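Local coordinates for D-isomer specific 2-hydroxyacid dehydrogenase family protein (Aeromonas salmonicida subsp. salmonicida, PDB 3HG7) that is probably an NAD-binding oxidoreductase of the D-isomer specific 2-hydroxyacid dehydrogenase family, at residues T142-G147 against K190-A195; V197-L202 against F227-G232; V253-E258 against H279-S284. The protein carries 1 engineered substitution. One frame throughout, in Å; residues are numbered along the deposited sequence.

Contact 1: residues T142-G147 against K190-A195; sequences TLLILG and KMLAQA
The backbone N of Thr142, beside Ala195, is hydrogen-bonded to OD2 of Asp196, the residue that follows Ala195. The CA atoms of Thr142 and Ala195 are 5.2 Å apart. The backbone of Thr142 also bonds to Asp196 and Val197. The start of strand 142-146 is therefore tied to the chain just as it leaves helix 188-193. The placement of the Thr142 hydroxyl against the carbonyl of Gln194 is doubtful, because the two oxygens are too close in the model.

The rest of the contact is apolar and centres on Leu144. Its CG is anti to the backbone N (chi1 180°), which carries the two methyl groups out from the strand to the helix. CD2 meets CD2 of Leu192 at 3.5 Å, closer than usual for two methyl carbons. The CB of Leu192 points away from the strand, and its branched end turns back to make this touch. Leu144 CD2 is also 4.1 Å from Met191 CB, and the two side chains cross at about a right angle. Closer to the strand backbone, Leu144 CB rests against Ala195 CB at 3.8 Å.

This is helix-on-sheet packing in a Rossmann fold. Helix 188-193 covers the Leu144 side of the parallel sheet. Leu143 and Ile145 point to the other side, where both touch Ile155 of helix 150-161. The strand then runs into Gly147, probably the first glycine of the family's GxGxxG turn. Met191 bends at chi2 (-39°) and chi3 (88°), which takes its sulfur end away from Leu144. Its side chain also touches Leu167 of the next strand, and that of Leu192 reaches Ile198, Phe217 and Cys220.

Contact 2: residues V197-L202 against F227-G232; sequences VIVSVL and FNVGRG
Segments 197-202 and 227-232 run parallel, their end-to-end directions 10° apart, with Val199 paired to Phe227 and Ser200 to Asn228. They are neighbouring strands of the Rossmann sheet. The loops that follow lie at its C-terminal edge, where such dehydrogenases bind NAD, so they probably border the cofactor site. Three backbone bonds join the segments. Phe227 N donates to Ile198 O at 2.7 Å, Ser200 N donates to Phe227 O at 2.8 Å, and Val229 N donates to Ser200 O. Gly230 N adds a weak bond to the same Ser200 O.

Val197, Val199 and Phe227 share one face of the sheet. The CD2-CE2 side of the Phe227 ring is turned toward the first strand. Val197 CG1 touches its CE2 at 3.9 Å, and Val199 CG2 touches its CD2 at 4.0 Å. Ile198 O lies in the ring plane at the edge. Helix 100-115 covers this side through His110 on Phe227 and Leu111 on Val197. Further along, Val201 CG1 meets Val229 CG2 at 3.8 Å.

Ser200 and Asn228 point to the other face. The OG of Ser200 is buried and has no polar partner in the model. With chi1 at -171°, Asn228 CG extends away from its backbone N, and the amide folds along the loop. OD1 accepts Gly230 N in an Asx turn, with the donor well above the carbonyl plane, while ND2 donates to Arg231 O at 3.0 Å. The guanidinium of Arg231 leaves the contact for a salt bridge with Asp79. A water donates to Leu202 O at 2.7 Å and weakly accepts from Arg231 N.

Contact 3: residues V253-E258 against H279-S284; sequences VLDVFE and HNSAYS
Val256 lays its CG1 methyl over one face of the His279 imidazole. The carbon is 3.6 Å from the ring centroid and 20° off the ring normal, a CH-pi contact. It is shifted toward the rim, and its nearest ring atom is NE2 of His279 at 3.4 Å. The site lies past the C-terminal end of strand 251-254 in the Rossmann sheet, where the loop after strand 274-276 comes alongside.

Asp255 joins the two loops. A chi1 of -171° swings CG of Asp255 away from its backbone N, and the carboxylate faces residues 279-281. OD1 accepts Asn280 N at 2.9 Å through its syn lone pair, and also bonds to the hydroxyl of Thr277. OD2 takes Ser281 N at 3.0 Å, but from above the carboxylate plane. The two oxygens thus hold consecutive backbone amides, which should fix the rotation of the group. The hydroxyl of Ser281 appears to donate to OD2 as well, although its position is less certain.

His279 has backbone angles in the left-handed region, so the chain turns sharply here. Its ND1 is hydrogen-bonded to Glu260, and its NE2 makes a weak bond to a glycerol, probably from the crystallisation liquor. The His-Glu pairing is consistent with the active site of D-2-hydroxyacid dehydrogenases. Tyr106 of helix 100-115 touches both Asp255 and Ser281. At the edge of the imidazole, near its plane, CD2 of His279 is 3.6 Å from OD2 of Asp255.

All three contacts belong to one parallel sheet, and they follow one another along the chain. Contact 1 packs a helix on strand 142-146 far from the chain centre, and across its segments it is mainly apolar. Contact 2 joins two strands by backbone bonds. It neighbours contact 1, since Leu144 and Leu146 probably bond to Val199. Contact 3 lies nearer the middle of the chain. Asn228 probably bonds to Val253 and Asp255, which continues the sheet from contact 2. The chemistry of contact 3 is mostly polar, as a carboxylate holds loop amides. Contact 1 is partly buried. Contacts 2 and 3 are buried, though His279 and Asn280 of contact 3 are exposed.

Contact 1: residues T142-G147 against K190-A195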
# COMPACT_ATOMS: atom_id res chain seq x y z
N THR A 142 -12.80 0.53 -19.24
CA THR A 142 -11.50 1.20 -19.14
C THR A 142 -11.01 1.31 -17.71
O THR A 142 -11.66 1.93 -16.86
CB THR A 142 -11.55 2.63 -19.63
OG1 THR A 142 -12.66 3.29 -19.00
CG2 THR A 142 -11.72 2.67 -21.14
N LEU A 143 -9.82 0.75 -17.49
CA LEU A 143 -9.14 0.85 -16.20
C LEU A 143 -8.13 1.98 -16.34
O LEU A 143 -7.30 1.93 -17.23
CB LEU A 143 -8.41 -0.46 -15.89
CG LEU A 143 -7.64 -0.59 -14.57
CD1 LEU A 143 -8.48 -0.17 -13.36
CD2 LEU A 143 -7.08 -2.00 -14.34
N LEU A 144 -8.23 3.00 -15.48
CA LEU A 144 -7.17 4.01 -15.31
C LEU A 144 -6.39 3.74 -14.03
O LEU A 144 -6.99 3.66 -12.94
CB LEU A 144 -7.79 5.40 -15.19
CG LEU A 144 -6.78 6.53 -15.00
CD1 LEU A 144 -5.73 6.51 -16.12
CD2 LEU A 144 -7.47 7.87 -14.91
N ILE A 145 -5.06 3.64 -14.14
CA ILE A 145 -4.21 3.43 -12.97
C ILE A 145 -3.22 4.61 -12.84
O ILE A 145 -2.55 4.97 -13.83
CB ILE A 145 -3.42 2.10 -13.04
CG1 ILE A 145 -4.37 0.92 -13.26
CG2 ILE A 145 -2.54 1.91 -11.77
CD1 ILE A 145 -3.67 -0.43 -13.50
N LEU A 146 -3.20 5.20 -11.65
CA LEU A 146 -2.23 6.24 -11.29
C LEU A 146 -1.09 5.59 -10.53
O LEU A 146 -1.25 5.14 -9.39
CB LEU A 146 -2.88 7.33 -10.43
CG LEU A 146 -4.27 7.84 -10.82
CD1 LEU A 146 -4.56 9.09 -10.03
CD2 LEU A 146 -4.37 8.11 -12.31
N GLY A 147 0.06 5.52 -11.17
CA GLY A 147 1.22 4.85 -10.61
C GLY A 147 1.56 3.69 -11.51
O GLY A 147 0.72 2.83 -11.77
N LYS A 190 -8.79 14.39 -18.93
CA LYS A 190 -9.14 13.74 -20.19
C LYS A 190 -9.20 12.22 -20.02
O LYS A 190 -10.13 11.58 -20.52
CB LYS A 190 -8.14 14.14 -21.28
CG LYS A 190 -8.47 15.48 -21.95
CD LYS A 190 -7.29 16.45 -21.94
CE LYS A 190 -6.02 15.85 -22.55
NZ LYS A 190 -4.87 16.80 -22.48
N MET A 191 -8.23 11.66 -19.29
CA MET A 191 -8.21 10.23 -18.99
C MET A 191 -9.32 9.77 -18.03
O MET A 191 -9.89 8.68 -18.20
CB MET A 191 -6.82 9.80 -18.49
CG MET A 191 -5.75 9.69 -19.58
SD MET A 191 -6.28 9.00 -21.19
CE MET A 191 -6.87 10.43 -22.10
N LEU A 192 -9.63 10.61 -17.04
CA LEU A 192 -10.68 10.31 -16.06
C LEU A 192 -12.04 10.22 -16.71
O LEU A 192 -12.90 9.40 -16.32
CB LEU A 192 -10.71 11.38 -14.96
CG LEU A 192 -9.61 11.36 -13.89
CD1 LEU A 192 -9.79 12.51 -12.90
CD2 LEU A 192 -9.55 10.02 -13.14
N ALA A 193 -12.24 11.08 -17.71
CA ALA A 193 -13.52 11.19 -18.38
C ALA A 193 -13.92 9.87 -19.01
O ALA A 193 -15.11 9.61 -19.14
CB ALA A 193 -13.47 12.29 -19.44
N GLN A 194 -12.94 9.07 -19.41
CA GLN A 194 -13.22 7.78 -20.05
C GLN A 194 -12.96 6.57 -19.14
O GLN A 194 -12.92 5.42 -19.61
CB GLN A 194 -12.46 7.64 -21.38
CG GLN A 194 -10.96 7.38 -21.24
CD GLN A 194 -10.19 7.84 -22.46
OE1 GLN A 194 -10.19 9.03 -22.79
NE2 GLN A 194 -9.53 6.91 -23.14
N ALA A 195 -12.77 6.83 -17.85
CA ALA A 195 -12.42 5.79 -16.87
C ALA A 195 -13.65 5.19 -16.16
O ALA A 195 -14.44 5.90 -15.54
CB ALA A 195 -11.41 6.34 -15.83

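Contact 2: residues V197-L202 against F227-G232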
# COMPACT_ATOMS: atom_id res chain seq x y z
N VAL A 197 -13.14 2.49 -14.01
CA VAL A 197 -12.51 2.15 -12.74
C VAL A 197 -11.24 2.98 -12.68
O VAL A 197 -10.51 3.07 -13.68
CB VAL A 197 -12.16 0.65 -12.65
CG1 VAL A 197 -11.63 0.31 -11.25
CG2 VAL A 197 -13.39 -0.23 -12.94
N ILE A 198 -10.98 3.58 -11.52
CA ILE A 198 -9.78 4.37 -11.29
C ILE A 198 -9.04 3.79 -10.10
O ILE A 198 -9.64 3.56 -9.04
CB ILE A 198 -10.10 5.85 -10.99
CG1 ILE A 198 -11.00 6.45 -12.07
CG2 ILE A 198 -8.80 6.67 -10.94
CD1 ILE A 198 -11.89 7.55 -11.55
N VAL A 199 -7.74 3.53 -10.27
CA VAL A 199 -6.93 3.01 -9.16
C VAL A 199 -5.79 3.98 -8.89
O VAL A 199 -4.87 4.11 -9.70
CB VAL A 199 -6.41 1.56 -9.43
CG1 VAL A 199 -5.56 1.06 -8.26
CG2 VAL A 199 -7.59 0.58 -9.56
N SER A 200 -5.88 4.68 -7.76
CA SER A 200 -4.81 5.55 -7.27
C SER A 200 -3.79 4.82 -6.39
O SER A 200 -4.12 4.30 -5.32
CB SER A 200 -5.41 6.75 -6.54
OG SER A 200 -4.42 7.72 -6.26
N VAL A 201 -2.56 4.73 -6.86
CA VAL A 201 -1.51 4.06 -6.12
C VAL A 201 -0.31 5.01 -6.08
O VAL A 201 0.80 4.61 -6.41
CB VAL A 201 -1.02 2.75 -6.77
CG1 VAL A 201 -0.59 1.75 -5.68
CG2 VAL A 201 -2.05 2.14 -7.70
N LEU A 202 -0.55 6.26 -5.71
CA LEU A 202 0.49 7.28 -5.88
C LEU A 202 1.32 7.48 -4.62
O LEU A 202 0.76 7.43 -3.51
CB LEU A 202 -0.12 8.62 -6.26
CG LEU A 202 -0.61 8.85 -7.68
CD1 LEU A 202 -1.44 10.10 -7.66
CD2 LEU A 202 0.52 8.96 -8.71
N PHE A 227 -10.58 3.57 -6.49
CA PHE A 227 -9.79 2.92 -5.42
C PHE A 227 -8.66 3.82 -4.99
O PHE A 227 -7.92 4.35 -5.84
CB PHE A 227 -9.12 1.64 -5.91
CG PHE A 227 -10.06 0.49 -6.15
CD1 PHE A 227 -10.06 -0.59 -5.29
CD2 PHE A 227 -10.90 0.46 -7.27
CE1 PHE A 227 -10.93 -1.68 -5.50
CE2 PHE A 227 -11.76 -0.60 -7.50
CZ PHE A 227 -11.76 -1.68 -6.62
N ASN A 228 -8.47 3.94 -3.68
CA ASN A 228 -7.23 4.53 -3.19
C ASN A 228 -6.50 3.58 -2.29
O ASN A 228 -6.97 3.27 -1.19
CB ASN A 228 -7.45 5.83 -2.45
CG ASN A 228 -6.10 6.55 -2.14
OD1 ASN A 228 -5.06 6.23 -2.74
ND2 ASN A 228 -6.13 7.47 -1.20
N VAL A 229 -5.36 3.12 -2.77
CA VAL A 229 -4.53 2.19 -2.02
C VAL A 229 -3.10 2.72 -1.83
O VAL A 229 -2.22 1.99 -1.36
CB VAL A 229 -4.48 0.85 -2.74
CG1 VAL A 229 -5.86 0.18 -2.75
CG2 VAL A 229 -4.02 1.09 -4.17
N GLY A 230 -2.85 3.97 -2.23
CA GLY A 230 -1.54 4.62 -2.03
C GLY A 230 -1.41 5.23 -0.65
O GLY A 230 -0.99 4.56 0.29
N ARG A 231 -1.75 6.51 -0.51
CA ARG A 231 -1.78 7.15 0.81
C ARG A 231 -3.04 7.99 0.91
O ARG A 231 -3.51 8.51 -0.10
CB ARG A 231 -0.55 8.04 1.06
CG ARG A 231 0.81 7.47 0.61
CD ARG A 231 1.37 6.37 1.53
NE ARG A 231 1.40 6.74 2.95
CZ ARG A 231 2.28 7.58 3.51
NH1 ARG A 231 3.23 8.16 2.78
NH2 ARG A 231 2.21 7.84 4.81
N GLY A 232 -3.56 8.14 2.12
CA GLY A 232 -4.77 8.93 2.35
C GLY A 232 -4.73 10.28 1.66
O GLY A 232 -5.76 10.82 1.26
O HOH W 1 -1.30 9.06 -2.86

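Contact 3: residues V253-E258 against H279-S284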
# COMPACT_ATOMS: atom_id res chain seq x y z
N VAL A 253 -13.56 2.86 -2.98
CA VAL A 253 -12.99 1.79 -2.13
C VAL A 253 -11.68 2.32 -1.61
O VAL A 253 -10.74 2.52 -2.38
CB VAL A 253 -12.72 0.49 -2.93
CG1 VAL A 253 -12.17 -0.65 -2.02
CG2 VAL A 253 -14.00 0.03 -3.64
N LEU A 254 -11.61 2.50 -0.29
CA LEU A 254 -10.44 3.15 0.29
C LEU A 254 -9.79 2.24 1.30
O LEU A 254 -10.45 1.80 2.24
CB LEU A 254 -10.84 4.45 0.99
CG LEU A 254 -11.57 5.56 0.23
CD1 LEU A 254 -11.49 6.81 1.08
CD2 LEU A 254 -10.97 5.79 -1.14
N ASP A 255 -8.50 1.98 1.10
CA ASP A 255 -7.73 1.15 2.03
C ASP A 255 -6.88 2.05 2.96
O ASP A 255 -6.42 1.63 4.01
CB ASP A 255 -6.83 0.17 1.26
CG ASP A 255 -6.17 -0.85 2.17
OD1 ASP A 255 -6.89 -1.44 3.02
OD2 ASP A 255 -4.92 -1.01 2.07
N VAL A 256 -6.74 3.31 2.56
CA VAL A 256 -5.84 4.26 3.26
C VAL A 256 -6.53 5.60 3.50
O VAL A 256 -7.47 5.96 2.79
CB VAL A 256 -4.54 4.47 2.49
CG1 VAL A 256 -3.72 3.19 2.48
CG2 VAL A 256 -4.82 4.99 1.05
N PHE A 257 -6.07 6.31 4.53
CA PHE A 257 -6.83 7.45 5.02
C PHE A 257 -5.91 8.55 5.53
O PHE A 257 -4.77 8.27 5.90
CB PHE A 257 -7.80 6.99 6.10
CG PHE A 257 -8.77 5.96 5.60
CD1 PHE A 257 -9.93 6.35 4.92
CD2 PHE A 257 -8.49 4.60 5.74
CE1 PHE A 257 -10.82 5.40 4.43
CE2 PHE A 257 -9.36 3.64 5.24
CZ PHE A 257 -10.53 4.05 4.59
N GLU A 258 -6.43 9.78 5.52
CA GLU A 258 -5.72 10.95 6.09
C GLU A 258 -5.33 10.69 7.56
O GLU A 258 -4.26 11.13 8.00
CB GLU A 258 -6.61 12.20 5.97
CG GLU A 258 -5.92 13.44 5.38
CD GLU A 258 -6.75 14.12 4.29
OE1 GLU A 258 -7.92 14.49 4.55
OE2 GLU A 258 -6.22 14.29 3.17
N HIS A 279 -6.44 -0.64 5.97
CA HIS A 279 -5.07 -0.64 5.45
C HIS A 279 -4.45 -2.04 5.40
O HIS A 279 -3.40 -2.29 5.99
CB HIS A 279 -4.21 0.34 6.26
CG HIS A 279 -3.01 0.85 5.52
ND1 HIS A 279 -2.20 1.84 6.02
CD2 HIS A 279 -2.51 0.52 4.30
CE1 HIS A 279 -1.23 2.09 5.15
NE2 HIS A 279 -1.40 1.31 4.10
N ASN A 280 -5.12 -2.95 4.69
CA ASN A 280 -4.67 -4.33 4.64
C ASN A 280 -4.79 -4.91 3.23
O ASN A 280 -4.85 -6.13 3.06
CB ASN A 280 -5.37 -5.18 5.73
CG ASN A 280 -6.86 -5.41 5.46
OD1 ASN A 280 -7.47 -4.78 4.56
ND2 ASN A 280 -7.46 -6.30 6.24
N SER A 281 -4.77 -4.04 2.23
CA SER A 281 -4.88 -4.49 0.82
C SER A 281 -3.70 -5.37 0.40
O SER A 281 -3.86 -6.28 -0.43
CB SER A 281 -5.06 -3.29 -0.14
OG SER A 281 -3.91 -2.42 -0.11
N ALA A 282 -2.50 -5.13 0.96
CA ALA A 282 -1.37 -5.93 0.57
C ALA A 282 -0.40 -6.06 1.73
O ALA A 282 0.49 -5.24 1.89
CB ALA A 282 -0.68 -5.32 -0.67
N TYR A 283 -0.63 -7.09 2.54
CA TYR A 283 0.14 -7.41 3.75
C TYR A 283 1.57 -7.73 3.40
O TYR A 283 1.84 -8.22 2.31
CB TYR A 283 -0.50 -8.63 4.43
CG TYR A 283 0.05 -8.86 5.80
CD1 TYR A 283 0.94 -9.90 6.08
CD2 TYR A 283 -0.31 -8.00 6.83
CE1 TYR A 283 1.47 -10.07 7.37
CE2 TYR A 283 0.22 -8.15 8.12
CZ TYR A 283 1.10 -9.19 8.38
OH TYR A 283 1.58 -9.29 9.67
N SER A 284 2.51 -7.46 4.33
CA SER A 284 3.91 -7.83 4.11
C SER A 284 4.08 -9.22 4.69
O SER A 284 4.21 -9.38 5.92
CB SER A 284 4.85 -6.88 4.90
OG SER A 284 4.90 -5.58 4.32